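Serine/threonine protein phosphatase Stp1 (Streptococcus agalactiae, PDB 2PK0) probably removes phosphate from phosphoserine and phosphothreonine residues of proteins, as a magnesium-binding bacterial phosphatase of the PP2C family. Local coordinates at residues A[201-206]-A[226-231]; A[212-217]-A[222-227]. One frame throughout, in Å; residues are numbered along the deposited sequence.

Contact 1: A[201-206]-A[226-231]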
loop_
_atom_site.group_PDB
_atom_site.type_symbol
_atom_site.label_atom_id
_atom_site.label_comp_id
_atom_site.label_asym_id
_atom_site.label_seq_id
_atom_site.Cartn_x
_atom_site.Cartn_y
_atom_site.Cartn_z
ATOM N N ASN A 201 -9.931 6.522 -4.074
ATOM C CA ASN A 201 -10.415 7.649 -4.867
ATOM C C ASN A 201 -11.846 7.419 -5.332
ATOM O O ASN A 201 -12.580 8.362 -5.559
ATOM C CB ASN A 201 -9.519 7.924 -6.074
ATOM C CG ASN A 201 -8.138 8.457 -5.682
ATOM O OD1 ASN A 201 -7.905 8.911 -4.547
ATOM N ND2 ASN A 201 -7.212 8.391 -6.626
ATOM N N MET A 202 -12.235 6.155 -5.470
ATOM C CA MET A 202 -13.569 5.790 -5.914
ATOM C C MET A 202 -14.544 5.506 -4.760
ATOM O O MET A 202 -15.734 5.764 -4.882
ATOM C CB MET A 202 -13.495 4.590 -6.854
ATOM C CG MET A 202 -12.689 4.809 -8.136
ATOM S SD MET A 202 -13.269 6.113 -9.261
ATOM C CE MET A 202 -11.988 7.355 -9.044
ATOM N N LEU A 203 -14.045 4.999 -3.637
ATOM C CA LEU A 203 -14.899 4.623 -2.484
ATOM C C LEU A 203 -14.608 5.474 -1.265
ATOM O O LEU A 203 -13.459 5.777 -0.990
ATOM C CB LEU A 203 -14.598 3.200 -2.047
ATOM C CG LEU A 203 -15.339 2.024 -2.642
ATOM C CD1 LEU A 203 -15.429 2.118 -4.138
ATOM C CD2 LEU A 203 -14.663 0.732 -2.236
ATOM N N SER A 204 -15.633 5.830 -0.510
ATOM C CA SER A 204 -15.396 6.466 0.776
ATOM C C SER A 204 -14.990 5.410 1.818
ATOM O O SER A 204 -15.196 4.216 1.612
ATOM C CB SER A 204 -16.641 7.219 1.242
ATOM O OG SER A 204 -17.554 6.333 1.865
ATOM N N ASN A 205 -14.401 5.848 2.928
ATOM C CA ASN A 205 -14.003 4.933 4.001
ATOM C C ASN A 205 -15.161 4.086 4.527
ATOM O O ASN A 205 -15.055 2.861 4.688
ATOM C CB ASN A 205 -13.390 5.729 5.142
ATOM C CG ASN A 205 -12.163 6.506 4.713
ATOM O OD1 ASN A 205 -11.594 6.252 3.644
ATOM N ND2 ASN A 205 -11.740 7.455 5.543
ATOM N N ALA A 206 -16.282 4.752 4.755
ATOM C CA ALA A 206 -17.481 4.095 5.222
ATOM C C ALA A 206 -18.032 3.089 4.199
ATOM O O ALA A 206 -18.512 2.027 4.596
ATOM C CB ALA A 206 -18.505 5.117 5.600
ATOM N N ILE A 226 -13.588 -4.103 -5.621
ATOM C CA ILE A 226 -13.116 -3.615 -6.912
ATOM C C ILE A 226 -14.267 -3.410 -7.896
ATOM O O ILE A 226 -14.206 -2.514 -8.747
ATOM C CB ILE A 226 -11.903 -4.434 -7.505
ATOM C CG1 ILE A 226 -12.341 -5.780 -8.060
ATOM C CG2 ILE A 226 -10.785 -4.627 -6.463
ATOM C CD1 ILE A 226 -12.718 -5.767 -9.509
ATOM N N THR A 227 -15.308 -4.239 -7.767
ATOM C CA THR A 227 -16.529 -4.116 -8.569
ATOM C C THR A 227 -17.161 -2.762 -8.303
ATOM O O THR A 227 -17.440 -2.014 -9.238
ATOM C CB THR A 227 -17.539 -5.234 -8.229
ATOM O OG1 THR A 227 -16.962 -6.505 -8.546
ATOM C CG2 THR A 227 -18.848 -5.078 -9.010
ATOM N N LEU A 228 -17.325 -2.433 -7.021
ATOM C CA LEU A 228 -17.818 -1.115 -6.616
ATOM C C LEU A 228 -16.926 0.039 -7.079
ATOM O O LEU A 228 -17.430 1.064 -7.520
ATOM C CB LEU A 228 -18.009 -1.045 -5.095
ATOM C CG LEU A 228 -18.708 0.220 -4.594
ATOM C CD1 LEU A 228 -20.045 0.422 -5.306
ATOM C CD2 LEU A 228 -18.883 0.206 -3.085
ATOM N N ALA A 229 -15.610 -0.143 -7.004
ATOM C CA ALA A 229 -14.690 0.883 -7.453
ATOM C C ALA A 229 -14.807 1.103 -8.955
ATOM O O ALA A 229 -14.686 2.226 -9.441
ATOM C CB ALA A 229 -13.277 0.544 -7.049
ATOM N N ASN A 230 -15.071 0.026 -9.681
ATOM C CA ASN A 230 -15.328 0.123 -11.113
ATOM C C ASN A 230 -16.660 0.817 -11.404
ATOM O O ASN A 230 -16.721 1.664 -12.311
ATOM C CB ASN A 230 -15.261 -1.263 -11.770
ATOM C CG ASN A 230 -13.833 -1.744 -11.964
ATOM O OD1 ASN A 230 -12.959 -0.950 -12.294
ATOM N ND2 ASN A 230 -13.589 -3.038 -11.763
ATOM N N HIS A 231 -17.701 0.479 -10.629
ATOM C CA HIS A 231 -19.016 1.088 -10.789
ATOM C C HIS A 231 -18.954 2.573 -10.531
ATOM O O HIS A 231 -19.585 3.340 -11.229
ATOM C CB HIS A 231 -20.066 0.470 -9.863
ATOM C CG HIS A 231 -20.684 -0.788 -10.396
ATOM N ND1 HIS A 231 -21.238 -0.872 -11.657
ATOM C CD2 HIS A 231 -20.852 -2.008 -9.833
ATOM C CE1 HIS A 231 -21.705 -2.093 -11.854
ATOM N NE2 HIS A 231 -21.480 -2.803 -10.762
#
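Met202 and Ala229 bring the two backbones together, their CA atoms 5.3 Å apart, where the link between helices 197-200 and 205-212 passes beside the C-terminal turns of helix 218-231. No hydrogen bond crosses the gap; the contact is apolar packing, carried by Met202 and Leu203 on one side and Leu228 and Ala229 on the other.

Leu203 does most of the work through one methyl. Its CD1 comes down on the helix backbone, 3.6 Å from Ala229 CA, and also touches the Ala229 methyl, with CD1 3.9 Å from CB. The same CD1 lies 3.8 Å from Leu228 CG, so it fits between two consecutive residues of the helix. Leu228 has CG anti to its backbone N (chi1 -172°), which turns its branched end to Leu203 and places its CD2 4.0 Å from Leu203 CG.

Met202 flanks Ala229 with the root of its side chain: CB is 4.1 Å from Ala229 CB, and CG sits 3.5 Å from Ala229 O. Bends at chi2 and chi3 then carry the thioether end away from the helix. That side chain also touches Arg232 and Leu235 in the loop beyond, and lies about 9 Å from a bound magnesium ion.

The helix also meets the sheet that holds strands 6-13 and 238-245: Ile226 rests on Ile238 of strand 238-245 and reaches Leu11 of strand 6-13. Ala229 touches Ile238 too, and therefore packs against both the 201-206 link and strand 238-245.

Contact 2: A[212-217]-A[222-227]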
loop_
_atom_site.group_PDB
_atom_site.type_symbol
_atom_site.label_atom_id
_atom_site.label_comp_id
_atom_site.label_asym_id
_atom_site.label_seq_id
_atom_site.Cartn_x
_atom_site.Cartn_y
_atom_site.Cartn_z
ATOM N N LEU A 212 -17.151 -4.783 3.959
ATOM C CA LEU A 212 -16.496 -5.774 4.785
ATOM C C LEU A 212 -17.356 -6.252 5.939
ATOM O O LEU A 212 -16.992 -7.211 6.607
ATOM C CB LEU A 212 -15.180 -5.217 5.303
ATOM C CG LEU A 212 -14.139 -4.747 4.280
ATOM C CD1 LEU A 212 -12.912 -4.280 5.039
ATOM C CD2 LEU A 212 -13.784 -5.854 3.267
ATOM N N THR A 213 -18.503 -5.601 6.162
ATOM C CA THR A 213 -19.398 -5.952 7.280
ATOM C C THR A 213 -20.335 -7.097 7.003
ATOM O O THR A 213 -20.946 -7.616 7.915
ATOM C CB THR A 213 -20.243 -4.759 7.775
ATOM O OG1 THR A 213 -20.397 -4.852 9.203
ATOM C CG2 THR A 213 -21.616 -4.672 7.058
ATOM N N GLN A 214 -20.410 -7.520 5.753
ATOM C CA GLN A 214 -21.307 -8.578 5.352
ATOM C C GLN A 214 -20.846 -9.931 5.869
ATOM O O GLN A 214 -19.753 -10.074 6.424
ATOM C CB GLN A 214 -21.354 -8.639 3.828
ATOM C CG GLN A 214 -21.634 -7.323 3.115
ATOM C CD GLN A 214 -21.648 -7.505 1.607
ATOM O OE1 GLN A 214 -20.594 -7.503 0.942
ATOM N NE2 GLN A 214 -22.849 -7.671 1.052
ATOM N N GLU A 215 -21.691 -10.931 5.690
ATOM C CA GLU A 215 -21.283 -12.298 5.935
ATOM C C GLU A 215 -21.054 -12.923 4.572
ATOM O O GLU A 215 -21.980 -13.414 3.927
ATOM C CB GLU A 215 -22.324 -13.056 6.769
ATOM C CG GLU A 215 -22.275 -12.700 8.272
ATOM C CD GLU A 215 -23.146 -13.612 9.140
ATOM O OE1 GLU A 215 -23.354 -14.786 8.752
ATOM O OE2 GLU A 215 -23.616 -13.153 10.213
ATOM N N LYS A 216 -19.798 -12.824 4.138
ATOM C CA LYS A 216 -19.298 -13.334 2.874
ATOM C C LYS A 216 -17.833 -13.681 3.145
ATOM O O LYS A 216 -17.282 -13.261 4.166
ATOM C CB LYS A 216 -19.328 -12.235 1.808
ATOM C CG LYS A 216 -20.662 -11.985 1.087
ATOM C CD LYS A 216 -20.485 -10.909 -0.010
ATOM C CE LYS A 216 -21.487 -11.069 -1.157
ATOM N NZ LYS A 216 -20.864 -10.810 -2.499
ATOM N N THR A 217 -17.185 -14.419 2.239
ATOM C CA THR A 217 -15.764 -14.712 2.407
ATOM C C THR A 217 -14.943 -13.466 2.116
ATOM O O THR A 217 -15.442 -12.517 1.491
ATOM C CB THR A 217 -15.267 -15.741 1.429
ATOM O OG1 THR A 217 -15.467 -15.223 0.119
ATOM C CG2 THR A 217 -15.987 -17.075 1.587
ATOM N N ASN A 222 -13.309 -8.768 -1.290
ATOM C CA ASN A 222 -12.294 -8.079 -2.059
ATOM C C ASN A 222 -12.780 -7.874 -3.482
ATOM O O ASN A 222 -12.556 -6.817 -4.065
ATOM C CB ASN A 222 -10.997 -8.884 -2.047
ATOM C CG ASN A 222 -9.743 -8.006 -1.982
ATOM O OD1 ASN A 222 -9.757 -6.830 -2.360
ATOM N ND2 ASN A 222 -8.647 -8.593 -1.505
ATOM N N GLN A 223 -13.473 -8.874 -4.022
ATOM C CA GLN A 223 -14.100 -8.783 -5.345
ATOM C C GLN A 223 -15.174 -7.699 -5.369
ATOM O O GLN A 223 -15.261 -6.932 -6.320
ATOM C CB GLN A 223 -14.669 -10.148 -5.784
ATOM C CG GLN A 223 -15.131 -10.218 -7.243
ATOM C CD GLN A 223 -14.109 -9.627 -8.214
ATOM O OE1 GLN A 223 -14.322 -8.542 -8.788
ATOM N NE2 GLN A 223 -12.975 -10.332 -8.391
ATOM N N ASP A 224 -15.955 -7.610 -4.296
ATOM C CA ASP A 224 -16.978 -6.571 -4.161
ATOM C C ASP A 224 -16.408 -5.170 -4.073
ATOM O O ASP A 224 -17.041 -4.223 -4.500
ATOM C CB ASP A 224 -17.829 -6.809 -2.912
ATOM C CG ASP A 224 -18.821 -7.935 -3.077
ATOM O OD1 ASP A 224 -18.956 -8.477 -4.190
ATOM O OD2 ASP A 224 -19.480 -8.269 -2.080
ATOM N N LEU A 225 -15.222 -5.045 -3.499
ATOM C CA LEU A 225 -14.535 -3.766 -3.388
ATOM C C LEU A 225 -14.111 -3.232 -4.754
ATOM O O LEU A 225 -14.273 -2.042 -5.025
ATOM C CB LEU A 225 -13.312 -3.885 -2.477
ATOM C CG LEU A 225 -13.510 -3.925 -0.960
ATOM C CD1 LEU A 225 -12.161 -4.044 -0.257
ATOM C CD2 LEU A 225 -14.213 -2.688 -0.472
ATOM N N ILE A 226 -13.588 -4.103 -5.621
ATOM C CA ILE A 226 -13.116 -3.615 -6.912
ATOM C C ILE A 226 -14.267 -3.410 -7.896
ATOM O O ILE A 226 -14.206 -2.514 -8.747
ATOM C CB ILE A 226 -11.903 -4.434 -7.505
ATOM C CG1 ILE A 226 -12.341 -5.780 -8.060
ATOM C CG2 ILE A 226 -10.785 -4.627 -6.463
ATOM C CD1 ILE A 226 -12.718 -5.767 -9.509
ATOM N N THR A 227 -15.308 -4.239 -7.767
ATOM C CA THR A 227 -16.529 -4.116 -8.569
ATOM C C THR A 227 -17.161 -2.762 -8.303
ATOM O O THR A 227 -17.440 -2.014 -9.238
ATOM C CB THR A 227 -17.539 -5.234 -8.229
ATOM O OG1 THR A 227 -16.962 -6.505 -8.546
ATOM C CG2 THR A 227 -18.848 -5.078 -9.010
#
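Lys216 and Asp224 pair across a helix-loop-helix hairpin of the PP2C fold, in which the turn after helix 205-212 leads into helix 218-231 and folds back against its middle.

The charged interaction is a salt bridge at the outer side of the hairpin. The two side chains approach from opposite directions, and Lys216 NZ donates to Asp224 OD2 at 2.9 Å, the oxygen accepting through its syn lone pair. The aliphatic part of the lysine runs close by as well, its CD 3.5 Å from Asp224 OD2. Asp224 turns CG anti to its carbonyl carbon (chi1 -75°), which presents the carboxylate to the loop. Gln214 reaches toward the same carboxylate, its amide plane 42° from that of the acid.

Apolar packing lies deeper, where Leu212 CD2 meets Leu225 CD1 at 4.3 Å. Leu212 continues onto Tyr191 and Val193 of strand 191-195, and Leu225 onto Ile208 and Val211 of helix 205-212.

Within the helix, hydrogen bonding converges on Gln223 O, which accepts twice: from Thr227 OG1 at 2.8 Å, above the carbonyl plane, and from Thr227 N on the opposite face.

From the N terminus, strand 6-13 comes first. Much further on, the chain enters 201-206, runs through helix 205-212 and its following turn, and then makes helix 218-231. Contact 2 closes the short loop between 212-217 and 222-227; contact 1 closes the longer one between 201-206 and 226-231. The touching residues of contact 2 all lie within that longer span, although segments 222-227 and 226-231 overlap at Ile226 and Thr227. Their centres lie 11 Å apart, bridged by Leu203 CD2 against Leu225 CD2 at 3.9 Å. Together they join the link leading into helix 205-212, and the turn leaving it, to helix 218-231 over the 6-13/238-245/191-195 sheet.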